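Local coordinates for uncharacterized protein (Bacteroides uniformis, PDB 4JPQ), which is of unknown function but is a putative carbohydrate-binding protein of carbohydrate-binding family 9, at residues 174-186 with 208-220. Numbering follows the deposited sequence.
Sequences LDGKTMKGNFYKC and FHCPAFFGTLSFE. With SO4 (sulfate ion), chain F.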
loop_
_atom_site.group_PDB
_atom_site.type_symbol
_atom_site.label_atom_id
_atom_site.label_comp_id
_atom_site.label_asym_id
_atom_site.label_seq_id
_atom_site.Cartn_x
_atom_site.Cartn_y
_atom_site.Cartn_z
ATOM N N LEU A 174 7.782 15.039 6.389
ATOM C CA LEU A 174 6.340 14.859 6.174
ATOM C C LEU A 174 5.446 15.823 6.962
ATOM O O LEU A 174 4.268 15.959 6.628
ATOM C CB LEU A 174 5.936 13.421 6.534
ATOM C CG LEU A 174 6.684 12.273 5.839
ATOM C CD1 LEU A 174 6.312 10.938 6.456
ATOM C CD2 LEU A 174 6.415 12.281 4.342
ATOM N N ASP A 175 6.003 16.467 7.996
ATOM C CA ASP A 175 5.268 17.392 8.886
ATOM C C ASP A 175 4.453 18.441 8.130
ATOM O O ASP A 175 5.027 19.274 7.409
ATOM C CB ASP A 175 6.235 18.101 9.859
ATOM C CG ASP A 175 6.785 17.169 10.929
ATOM O OD1 ASP A 175 5.983 16.606 11.682
ATOM O OD2 ASP A 175 8.017 17.017 11.036
ATOM N N GLY A 176 3.123 18.352 8.250
ATOM C CA GLY A 176 2.219 19.319 7.635
ATOM C C GLY A 176 2.028 19.279 6.126
ATOM O O GLY A 176 1.382 20.185 5.592
ATOM N N LYS A 177 2.585 18.284 5.426
ATOM C CA LYS A 177 2.412 18.180 3.963
ATOM C C LYS A 177 1.056 17.609 3.623
ATOM O O LYS A 177 0.424 16.967 4.468
ATOM C CB LYS A 177 3.501 17.337 3.282
ATOM C CG LYS A 177 4.864 18.010 3.274
ATOM C CD LYS A 177 5.740 17.532 2.114
ATOM C CE LYS A 177 7.107 18.176 2.084
ATOM N NZ LYS A 177 7.108 19.651 2.269
ATOM N N THR A 178 0.598 17.905 2.404
ATOM C CA THR A 178 -0.647 17.361 1.870
ATOM C C THR A 178 -0.263 16.585 0.603
ATOM O O THR A 178 0.245 17.183 -0.345
ATOM C CB THR A 178 -1.690 18.450 1.553
ATOM O OG1 THR A 178 -1.955 19.234 2.726
ATOM C CG2 THR A 178 -2.994 17.819 1.089
HETATM N N MSE A 179 -0.455 15.259 0.623
HETATM C CA MSE A 179 -0.170 14.388 -0.522
HETATM C C MSE A 179 -1.455 13.807 -1.028
HETATM O O MSE A 179 -2.491 13.881 -0.360
HETATM C CB MSE A 179 0.745 13.232 -0.139
HETATM C CG MSE A 179 2.069 13.738 0.415
HETATM SE SE MSE A 179 3.361 12.241 0.517
HETATM C CE MSE A 179 4.809 13.245 1.381
ATOM N N LYS A 180 -1.388 13.234 -2.230
ATOM C CA LYS A 180 -2.519 12.573 -2.861
ATOM C C LYS A 180 -2.177 11.094 -3.097
ATOM O O LYS A 180 -1.079 10.769 -3.531
ATOM C CB LYS A 180 -2.910 13.291 -4.153
ATOM C CG LYS A 180 -3.244 14.768 -3.915
ATOM C CD LYS A 180 -4.326 15.296 -4.836
ATOM C CE LYS A 180 -5.707 14.819 -4.398
ATOM N NZ LYS A 180 -6.746 15.149 -5.407
ATOM N N GLY A 181 -3.112 10.204 -2.788
ATOM C CA GLY A 181 -2.881 8.779 -2.970
ATOM C C GLY A 181 -4.110 7.908 -2.866
ATOM O O GLY A 181 -5.236 8.402 -2.747
ATOM N N ASN A 182 -3.888 6.599 -2.940
ATOM C CA ASN A 182 -4.969 5.621 -2.809
ATOM C C ASN A 182 -4.397 4.296 -2.301
ATOM O O ASN A 182 -3.164 4.081 -2.335
ATOM C CB ASN A 182 -5.691 5.455 -4.163
ATOM C CG ASN A 182 -7.164 5.066 -4.031
ATOM O OD1 ASN A 182 -7.613 4.552 -3.005
ATOM N ND2 ASN A 182 -7.924 5.307 -5.098
ATOM N N PHE A 183 -5.295 3.432 -1.822
ATOM C CA PHE A 183 -4.922 2.132 -1.258
ATOM C C PHE A 183 -5.729 1.053 -1.952
ATOM O O PHE A 183 -6.915 1.256 -2.212
ATOM C CB PHE A 183 -5.170 2.115 0.251
ATOM C CG PHE A 183 -4.598 3.312 0.965
ATOM C CD1 PHE A 183 -5.310 4.508 1.014
ATOM C CD2 PHE A 183 -3.335 3.258 1.567
ATOM C CE1 PHE A 183 -4.781 5.624 1.649
ATOM C CE2 PHE A 183 -2.811 4.372 2.213
ATOM C CZ PHE A 183 -3.530 5.558 2.248
ATOM N N TYR A 184 -5.079 -0.070 -2.285
ATOM C CA TYR A 184 -5.746 -1.152 -3.007
ATOM C C TYR A 184 -5.445 -2.558 -2.493
ATOM O O TYR A 184 -4.411 -2.805 -1.868
ATOM C CB TYR A 184 -5.366 -1.146 -4.496
ATOM C CG TYR A 184 -5.377 0.177 -5.221
ATOM C CD1 TYR A 184 -6.557 0.890 -5.385
ATOM C CD2 TYR A 184 -4.210 0.687 -5.813
ATOM C CE1 TYR A 184 -6.581 2.102 -6.080
ATOM C CE2 TYR A 184 -4.220 1.895 -6.505
ATOM C CZ TYR A 184 -5.405 2.595 -6.657
ATOM O OH TYR A 184 -5.400 3.786 -7.340
ATOM N N LYS A 185 -6.365 -3.464 -2.835
ATOM C CA LYS A 185 -6.269 -4.904 -2.594
ATOM C C LYS A 185 -6.582 -5.623 -3.911
ATOM O O LYS A 185 -7.504 -5.221 -4.639
ATOM C CB LYS A 185 -7.296 -5.337 -1.576
ATOM C CG LYS A 185 -7.382 -6.834 -1.322
ATOM C CD LYS A 185 -6.190 -7.380 -0.555
ATOM C CE LYS A 185 -6.252 -8.901 -0.387
ATOM N NZ LYS A 185 -5.894 -9.708 -1.587
ATOM N N CYS A 186 -5.836 -6.692 -4.195
ATOM C CA CYS A 186 -6.044 -7.487 -5.402
ATOM C C CYS A 186 -5.334 -8.833 -5.326
ATOM O O CYS A 186 -4.709 -9.146 -4.316
ATOM C CB CYS A 186 -5.552 -6.713 -6.647
ATOM S SG CYS A 186 -3.770 -6.485 -6.681
ATOM N N PHE A 208 -5.619 0.834 -11.802
ATOM C CA PHE A 208 -5.182 1.490 -10.566
ATOM C C PHE A 208 -4.214 2.656 -10.752
ATOM O O PHE A 208 -4.089 3.463 -9.835
ATOM C CB PHE A 208 -4.511 0.481 -9.601
ATOM C CG PHE A 208 -5.433 -0.559 -8.978
ATOM C CD1 PHE A 208 -6.794 -0.323 -8.703
ATOM C CD2 PHE A 208 -4.879 -1.760 -8.545
ATOM C CE1 PHE A 208 -7.578 -1.296 -8.097
ATOM C CE2 PHE A 208 -5.659 -2.724 -7.926
ATOM C CZ PHE A 208 -7.011 -2.491 -7.701
ATOM N N HIS A 209 -3.535 2.752 -11.898
ATOM C CA HIS A 209 -2.555 3.834 -12.159
ATOM C C HIS A 209 -3.239 5.140 -12.634
ATOM O O HIS A 209 -2.922 5.672 -13.702
ATOM C CB HIS A 209 -1.499 3.330 -13.150
ATOM C CG HIS A 209 -0.669 2.203 -12.622
ATOM N ND1 HIS A 209 0.606 2.380 -12.134
ATOM C CD2 HIS A 209 -0.945 0.885 -12.485
ATOM C CE1 HIS A 209 1.087 1.216 -11.730
ATOM N NE2 HIS A 209 0.165 0.291 -11.931
ATOM N N CYS A 210 -4.114 5.690 -11.783
ATOM C CA CYS A 210 -4.981 6.837 -12.112
ATOM C C CYS A 210 -4.953 7.940 -11.046
ATOM O O CYS A 210 -5.840 8.005 -10.190
ATOM C CB CYS A 210 -6.402 6.322 -12.329
ATOM S SG CYS A 210 -6.936 5.223 -11.009
ATOM N N PRO A 211 -3.933 8.822 -11.107
ATOM C CA PRO A 211 -3.798 9.964 -10.198
ATOM C C PRO A 211 -5.011 10.891 -10.065
ATOM O O PRO A 211 -5.173 11.508 -9.017
ATOM C CB PRO A 211 -2.616 10.741 -10.786
ATOM C CG PRO A 211 -1.784 9.700 -11.418
ATOM C CD PRO A 211 -2.758 8.720 -11.998
ATOM N N ALA A 212 -5.822 11.011 -11.118
ATOM C CA ALA A 212 -7.061 11.805 -11.067
ATOM C C ALA A 212 -8.020 11.320 -9.967
ATOM O O ALA A 212 -8.701 12.140 -9.364
ATOM C CB ALA A 212 -7.768 11.786 -12.417
ATOM N N PHE A 213 -8.044 10.005 -9.710
ATOM C CA PHE A 213 -8.934 9.401 -8.705
ATOM C C PHE A 213 -8.352 9.202 -7.310
ATOM O O PHE A 213 -9.054 8.684 -6.425
ATOM C CB PHE A 213 -9.564 8.120 -9.271
ATOM C CG PHE A 213 -10.520 8.404 -10.389
ATOM C CD1 PHE A 213 -11.817 8.847 -10.101
ATOM C CD2 PHE A 213 -10.120 8.303 -11.731
ATOM C CE1 PHE A 213 -12.704 9.146 -11.123
ATOM C CE2 PHE A 213 -11.006 8.599 -12.759
ATOM C CZ PHE A 213 -12.300 9.024 -12.453
ATOM N N PHE A 214 -7.105 9.647 -7.093
ATOM C CA PHE A 214 -6.501 9.584 -5.762
ATOM C C PHE A 214 -7.246 10.475 -4.778
ATOM O O PHE A 214 -7.782 11.517 -5.155
ATOM C CB PHE A 214 -5.050 10.103 -5.705
ATOM C CG PHE A 214 -3.999 9.263 -6.400
ATOM C CD1 PHE A 214 -4.160 7.910 -6.703
ATOM C CD2 PHE A 214 -2.744 9.848 -6.633
ATOM C CE1 PHE A 214 -3.126 7.203 -7.317
ATOM C CE2 PHE A 214 -1.706 9.138 -7.229
ATOM C CZ PHE A 214 -1.896 7.811 -7.573
ATOM N N GLY A 215 -7.226 10.060 -3.513
ATOM C CA GLY A 215 -7.801 10.805 -2.399
ATOM C C GLY A 215 -6.725 11.716 -1.862
ATOM O O GLY A 215 -5.608 11.739 -2.395
ATOM N N THR A 216 -7.071 12.447 -0.802
ATOM C CA THR A 216 -6.183 13.419 -0.166
ATOM C C THR A 216 -5.674 12.888 1.173
ATOM O O THR A 216 -6.431 12.289 1.944
ATOM C CB THR A 216 -6.906 14.763 0.023
ATOM O OG1 THR A 216 -7.371 15.216 -1.256
ATOM C CG2 THR A 216 -5.974 15.823 0.635
ATOM N N LEU A 217 -4.389 13.122 1.433
ATOM C CA LEU A 217 -3.710 12.673 2.647
ATOM C C LEU A 217 -3.096 13.879 3.340
ATOM O O LEU A 217 -2.096 14.420 2.864
ATOM C CB LEU A 217 -2.633 11.653 2.286
ATOM C CG LEU A 217 -3.107 10.417 1.514
ATOM C CD1 LEU A 217 -1.908 9.545 1.167
ATOM C CD2 LEU A 217 -4.138 9.605 2.279
ATOM N N SER A 218 -3.720 14.301 4.445
ATOM C CA SER A 218 -3.283 15.456 5.235
ATOM C C SER A 218 -2.423 14.993 6.421
ATOM O O SER A 218 -2.937 14.499 7.427
ATOM C CB SER A 218 -4.493 16.265 5.715
ATOM O OG SER A 218 -5.277 16.660 4.604
ATOM N N PHE A 219 -1.111 15.160 6.279
ATOM C CA PHE A 219 -0.157 14.824 7.324
ATOM C C PHE A 219 -0.170 15.930 8.386
ATOM O O PHE A 219 -0.021 17.113 8.053
ATOM C CB PHE A 219 1.251 14.633 6.745
ATOM C CG PHE A 219 1.375 13.440 5.827
ATOM C CD1 PHE A 219 1.017 13.522 4.481
ATOM C CD2 PHE A 219 1.854 12.231 6.303
ATOM C CE1 PHE A 219 1.138 12.424 3.637
ATOM C CE2 PHE A 219 1.969 11.128 5.464
ATOM C CZ PHE A 219 1.611 11.226 4.130
ATOM N N GLU A 220 -0.377 15.524 9.645
ATOM C CA GLU A 220 -0.388 16.415 10.812
ATOM C C GLU A 220 1.011 17.019 11.000
ATOM O O GLU A 220 2.025 16.375 10.699
ATOM C CB GLU A 220 -0.808 15.630 12.075
ATOM C CG GLU A 220 -0.936 16.434 13.374
ATOM C CD GLU A 220 -1.007 15.575 14.640
ATOM O OE1 GLU A 220 -1.463 14.414 14.592
ATOM O OE2 GLU A 220 -0.605 16.081 15.710
ATOM O OXT GLU A 220 1.154 18.163 11.449
HETATM S S SO4 F . 10.710 19.140 1.867
HETATM O O1 SO4 F . 9.817 19.205 0.684
HETATM O O2 SO4 F . 12.078 18.777 1.431
HETATM O O3 SO4 F . 10.778 20.446 2.553
HETATM O O4 SO4 F . 10.195 18.137 2.826
#
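Y184 and F208 lie face to face, their rings nearly parallel with planes at 6° and centroids 3.9 Å apart. The side chains run in opposing senses, so each CB lies over the other ring. Y184 CB is 3.8 Å from F208 CZ. Next along, Y184 CG lies above the centre of that ring. CD1 and CE1 are nearest F208 CD1, and CD2 is nearest F208 CG. Further out, Y184 CE2 meets F208 CB at 3.4 Å, and CZ nears F208 O and CB. The tip, Y184 OH, gives a weak hydrogen bond to F208 O, 2.8 Å away. CG of Y184 is anti to its own carbonyl carbon (chi1 -45°), which lays the ring along F208 and brings OH to F208 O. A leucine here has neither flat ring nor hydroxyl, so the F208 ring would probably be freer to turn and F208 O left without this partner.

Strands 178-186 and 215-219 pair antiparallel. M179 and G181 exchange backbone hydrogen bonds with L217 and G215. G181 CA lies over the F214 ring, while SE of M179, a selenomethionine, approaches F219 obliquely as a Met-aromatic contact. Strand 6-11 flanks 215-219 on its other edge. The chemistry implies two kinds of join: backbone bonds tie the C-terminal strand into the beta framework, and the F208 stack joins the loop before it to strand 178-186.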